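Local coordinates for protein MB2760 (Mycobacterium tuberculosis, PDB 2BNG) that probably hydrolyses long or bulky lipophilic epoxides, such as epoxystearic acid and cholesterol 5,6-oxide, to diols, although its physiological substrates are unknown, at residues N26-E31 with V71-K76; R91-I96 with F104-V109. All coordinates share one frame; numbering follows the deposited sequence.

Interaction 1 of 2, residues N26-E31 with V71-K76; sequences NALQNE and VGFEVK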
# COMPACT_ATOMS: atom_id res chain seq x y z
N ASN C 26 -33.64 3.53 7.24
CA ASN C 26 -32.63 4.27 8.01
C ASN C 26 -33.19 5.61 8.46
O ASN C 26 -32.96 6.03 9.59
CB ASN C 26 -31.31 4.43 7.24
CG ASN C 26 -30.55 3.10 7.09
OD1 ASN C 26 -30.40 2.33 8.05
ND2 ASN C 26 -30.07 2.83 5.89
N ALA C 27 -33.97 6.26 7.60
CA ALA C 27 -34.55 7.54 7.95
C ALA C 27 -35.47 7.47 9.16
O ALA C 27 -35.45 8.36 10.00
CB ALA C 27 -35.29 8.16 6.75
N LEU C 28 -36.26 6.40 9.25
CA LEU C 28 -37.12 6.15 10.41
C LEU C 28 -36.31 5.97 11.69
O LEU C 28 -36.62 6.56 12.73
CB LEU C 28 -37.92 4.88 10.22
CG LEU C 28 -39.23 4.85 9.47
CD1 LEU C 28 -39.69 3.40 9.50
CD2 LEU C 28 -40.27 5.77 10.09
N GLN C 29 -35.29 5.12 11.61
CA GLN C 29 -34.42 4.85 12.74
C GLN C 29 -33.72 6.15 13.17
O GLN C 29 -33.61 6.44 14.35
CB GLN C 29 -33.41 3.75 12.36
CG GLN C 29 -32.40 3.50 13.46
CD GLN C 29 -31.65 2.19 13.34
OE1 GLN C 29 -30.84 1.90 14.18
NE2 GLN C 29 -31.94 1.38 12.34
N ASN C 30 -33.30 6.95 12.18
CA ASN C 30 -32.52 8.16 12.44
C ASN C 30 -33.37 9.39 12.76
O ASN C 30 -32.83 10.47 13.06
CB ASN C 30 -31.60 8.49 11.25
CG ASN C 30 -30.48 7.51 11.08
OD1 ASN C 30 -30.14 6.73 11.98
ND2 ASN C 30 -29.90 7.53 9.90
N GLU C 31 -34.68 9.23 12.65
CA GLU C 31 -35.63 10.33 12.89
C GLU C 31 -35.44 11.49 11.92
O GLU C 31 -35.61 12.66 12.27
CB GLU C 31 -35.57 10.82 14.34
CG GLU C 31 -36.19 9.83 15.28
CD GLU C 31 -35.93 10.17 16.71
OE1 GLU C 31 -35.44 11.25 17.01
OE2 GLU C 31 -36.20 9.38 17.58
N VAL C 71 -41.75 7.12 21.06
CA VAL C 71 -41.30 5.80 20.70
C VAL C 71 -40.20 5.90 19.65
O VAL C 71 -40.39 6.53 18.61
CB VAL C 71 -42.50 4.88 20.28
CG1 VAL C 71 -43.51 5.64 19.52
CG2 VAL C 71 -42.03 3.69 19.49
N GLY C 72 -39.05 5.32 19.95
CA GLY C 72 -37.95 5.24 18.99
C GLY C 72 -38.05 3.95 18.18
O GLY C 72 -38.66 2.97 18.63
N PHE C 73 -37.45 3.95 17.00
CA PHE C 73 -37.42 2.74 16.19
C PHE C 73 -35.99 2.33 15.89
O PHE C 73 -35.15 3.18 15.66
CB PHE C 73 -38.18 2.93 14.86
CG PHE C 73 -39.50 3.66 15.00
CD1 PHE C 73 -40.55 3.12 15.72
CD2 PHE C 73 -39.69 4.90 14.37
CE1 PHE C 73 -41.76 3.79 15.84
CE2 PHE C 73 -40.91 5.59 14.48
CZ PHE C 73 -41.94 5.03 15.22
N GLU C 74 -35.74 1.03 15.91
CA GLU C 74 -34.53 0.47 15.32
C GLU C 74 -34.88 -0.55 14.24
O GLU C 74 -35.91 -1.25 14.31
CB GLU C 74 -33.58 -0.10 16.38
CG GLU C 74 -32.88 0.99 17.21
CD GLU C 74 -32.05 0.44 18.36
OE1 GLU C 74 -31.68 -0.76 18.34
OE2 GLU C 74 -31.75 1.21 19.30
N VAL C 75 -34.05 -0.59 13.20
CA VAL C 75 -34.28 -1.48 12.09
C VAL C 75 -32.96 -2.06 11.67
O VAL C 75 -31.99 -1.35 11.45
CB VAL C 75 -34.96 -0.78 10.89
CG1 VAL C 75 -35.22 -1.79 9.76
CG2 VAL C 75 -36.29 -0.11 11.31
N LYS C 76 -32.91 -3.37 11.62
CA LYS C 76 -31.75 -4.04 11.13
C LYS C 76 -32.25 -4.93 10.00
O LYS C 76 -33.10 -5.80 10.21
CB LYS C 76 -31.11 -4.79 12.29
CG LYS C 76 -30.08 -5.79 11.94
CD LYS C 76 -28.87 -5.21 11.35
CE LYS C 76 -27.70 -6.16 11.57
NZ LYS C 76 -26.88 -6.39 10.39
O HOH W 1 -37.06 6.34 15.63
O HOH W 2 -33.54 4.81 16.78
O HOH W 3 -38.35 9.01 18.90
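Phe73 O is approached from helix 13-30 in two ways: the CA-H of Gln29 meets it, CA to O 3.4 Å, and a water donates to it while also donating to Gln29 O. A second water joins the neighbouring backbone groups, giving a hydrogen to Leu28 O at 2.9 Å and taking one from Phe73 N at 2.8 Å. Farther along the strand the direct polar link is Gln29 NE2 to Val75 O, 2.9 Å. The donor lies in the carbonyl plane on a lone pair of Val75 O, but the bond is bent, 134° at the hydrogen. The same NE2 sits 3.0 Å from Val75 N, which cannot bond to it since both are donors. Gln29 CG is anti to the backbone N (chi1 175°) and the chain runs on extended, so its amide is carried along the strand, over the Glu74 backbone, to Val75. On the way Gln29 OE1 comes to 3.8 Å from Glu74 CG, and the amide plane is nearly parallel to that of the Glu74 carboxylate; Glu74 OE1 forms a salt bridge with Arg101. Leu28 O lies at the edge of the Phe73 ring, in its plane, 3.9 Å from Phe73 CD2, while the Leu28 methyl CD2 makes looser apolar contact with the same ring carbon. Glu31, with positive phi, ends the helix in a Schellman motif. This helix end packs on strand 72-83, a rim strand of the curved NTF2-like sheet; residues 26-30 run roughly antiparallel to residues 72-76, 144° between their directions. Gly72, Glu74 and Lys76 bond through their backbones to strand 86-97, while Phe73 packs on Leu95 and Met67, and Val75 on Arg91 and the probable proton donor Asp93.

Interaction 2 of 2, residues R91-I96 with F104-V109; sequences RTDALI and FWVCGV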
# COMPACT_ATOMS: atom_id res chain seq x y z
N ARG C 91 -36.08 -8.46 8.41
CA ARG C 91 -35.54 -7.53 9.40
C ARG C 91 -35.74 -7.98 10.84
O ARG C 91 -36.53 -8.88 11.14
CB ARG C 91 -36.14 -6.11 9.26
CG ARG C 91 -36.80 -5.80 7.95
CD ARG C 91 -37.05 -4.33 7.75
NE ARG C 91 -38.06 -3.74 8.61
CZ ARG C 91 -39.33 -3.49 8.26
NH1 ARG C 91 -39.79 -3.80 7.04
NH2 ARG C 91 -40.17 -2.89 9.14
N THR C 92 -34.99 -7.33 11.72
CA THR C 92 -35.30 -7.27 13.14
C THR C 92 -35.60 -5.81 13.44
O THR C 92 -34.83 -4.92 13.09
CB THR C 92 -34.12 -7.75 14.00
OG1 THR C 92 -33.75 -9.09 13.62
CG2 THR C 92 -34.50 -7.77 15.45
N ASP C 93 -36.76 -5.56 14.04
CA ASP C 93 -37.14 -4.21 14.43
C ASP C 93 -37.13 -4.13 15.96
O ASP C 93 -37.19 -5.15 16.64
CB ASP C 93 -38.55 -3.87 13.90
CG ASP C 93 -38.57 -3.51 12.40
OD1 ASP C 93 -39.55 -2.85 11.98
OD2 ASP C 93 -37.64 -3.88 11.64
N ALA C 94 -37.08 -2.92 16.48
CA ALA C 94 -37.26 -2.70 17.90
C ALA C 94 -38.07 -1.43 18.12
O ALA C 94 -37.82 -0.43 17.45
CB ALA C 94 -35.91 -2.59 18.59
N LEU C 95 -39.06 -1.48 19.02
CA LEU C 95 -39.73 -0.27 19.49
C LEU C 95 -39.21 0.04 20.88
O LEU C 95 -39.09 -0.86 21.72
CB LEU C 95 -41.26 -0.40 19.48
CG LEU C 95 -41.94 -0.84 18.16
CD1 LEU C 95 -43.43 -1.07 18.40
CD2 LEU C 95 -41.73 0.12 16.98
N ILE C 96 -38.87 1.31 21.12
CA ILE C 96 -38.28 1.76 22.37
C ILE C 96 -39.17 2.81 22.95
O ILE C 96 -39.43 3.82 22.30
CB ILE C 96 -36.89 2.45 22.17
CG1 ILE C 96 -36.14 1.87 20.94
CG2 ILE C 96 -36.13 2.55 23.47
CD1 ILE C 96 -35.04 0.99 21.11
N PHE C 104 -38.42 -7.70 17.82
CA PHE C 104 -39.20 -8.73 17.14
C PHE C 104 -38.78 -8.78 15.67
O PHE C 104 -38.27 -7.78 15.13
CB PHE C 104 -40.72 -8.43 17.26
CG PHE C 104 -41.09 -7.01 16.86
CD1 PHE C 104 -41.53 -6.73 15.58
CD2 PHE C 104 -41.02 -5.96 17.78
CE1 PHE C 104 -41.89 -5.42 15.21
CE2 PHE C 104 -41.35 -4.65 17.41
CZ PHE C 104 -41.79 -4.38 16.12
N TRP C 105 -39.00 -9.92 15.00
CA TRP C 105 -38.74 -9.97 13.59
C TRP C 105 -39.87 -9.31 12.79
O TRP C 105 -41.04 -9.31 13.22
CB TRP C 105 -38.47 -11.40 13.14
CG TRP C 105 -39.65 -12.41 13.28
CD1 TRP C 105 -39.74 -13.43 14.21
CD2 TRP C 105 -40.82 -12.54 12.44
NE1 TRP C 105 -40.90 -14.16 14.01
CE2 TRP C 105 -41.57 -13.64 12.92
CE3 TRP C 105 -41.29 -11.85 11.30
CZ2 TRP C 105 -42.78 -14.05 12.34
CZ3 TRP C 105 -42.50 -12.28 10.71
CH2 TRP C 105 -43.23 -13.35 11.25
N VAL C 106 -39.51 -8.72 11.65
CA VAL C 106 -40.48 -8.22 10.67
C VAL C 106 -40.01 -8.58 9.26
O VAL C 106 -38.81 -8.46 8.94
CB VAL C 106 -40.61 -6.69 10.70
CG1 VAL C 106 -41.67 -6.24 9.69
CG2 VAL C 106 -40.96 -6.21 12.10
N CYS C 107 -40.96 -9.03 8.45
CA CYS C 107 -40.78 -9.10 7.01
C CYS C 107 -41.63 -7.98 6.39
O CYS C 107 -42.84 -7.91 6.60
CB CYS C 107 -41.15 -10.50 6.49
SG CYS C 107 -39.95 -11.81 7.06
N GLY C 108 -41.00 -7.07 5.66
CA GLY C 108 -41.71 -6.00 5.02
C GLY C 108 -41.68 -6.15 3.52
O GLY C 108 -40.64 -6.53 2.95
N VAL C 109 -42.81 -5.88 2.89
CA VAL C 109 -42.86 -5.78 1.44
C VAL C 109 -43.26 -4.35 1.05
O VAL C 109 -44.18 -3.74 1.62
CB VAL C 109 -43.74 -6.86 0.74
CG1 VAL C 109 -43.70 -8.21 1.45
CG2 VAL C 109 -45.14 -6.41 0.61
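Arg91 pairs with Val106 through two backbone bonds, Arg91 N to Val106 O (2.8 Å) and Val106 N to Arg91 O (3.0 Å). Its side chain runs alongside that of Val106, whose CG1 covers one face of the guanidinium near the rim, 3.7 Å from Arg91 NH2, while Arg91 NH1 reaches 3.6 Å from Gly108 CA. The Arg91 chain turns at chi3 (-69°), bringing the guanidinium side-on to Asp93: Arg91 NE bonds Asp93 OD2 at 3.1 Å and Arg91 NH2 bonds Asp93 OD1 at 2.9 Å in a bidentate salt bridge. Arg91 NH2 also bridges to Asp122, the probable proton acceptor, giving the Asp-Arg-Asp site of the limonene epoxide hydrolase family. Thr92 faces Trp105 in a non-hydrogen-bonded pair. Asp93, the probable proton donor, pairs with Phe104, again by two backbone bonds. Its CB lies off-centre over the Phe104 ring in a CH-pi contact, and Val106 CG2 packs against the carboxylate carbon Asp93 CG at 3.6 Å. Leu95 CG then abuts the edge of that ring at Phe104 CE2, 3.9 Å. The two strands form a beta hairpin flanked by strands 72-83 and 116-123; Phe104 meets helix 126-139, and Trp105 stacks edge-to-face on Tyr123 of the second subunit.

Strand 72-83 and strand 86-97 are sheet neighbours, so the two contacts meet directly through their backbones: Gly72 N probably bonds to Ile96 O, and Thr92 N to Lys76 O. Interaction 1 lies at the surface, where the end of a helix and three bridging waters meet backbone groups of an edge strand. Interaction 2 is mostly buried and lies within the sheet, held by antiparallel backbone pairing between strongly twisted strands. Its ionic chemistry is also inward: an arginine couples the two probable catalytic aspartates, whereas polar links in interaction 1 run through an amide and solvent. Residues 71-76 thus join the outer contact to the strand that carries the active site.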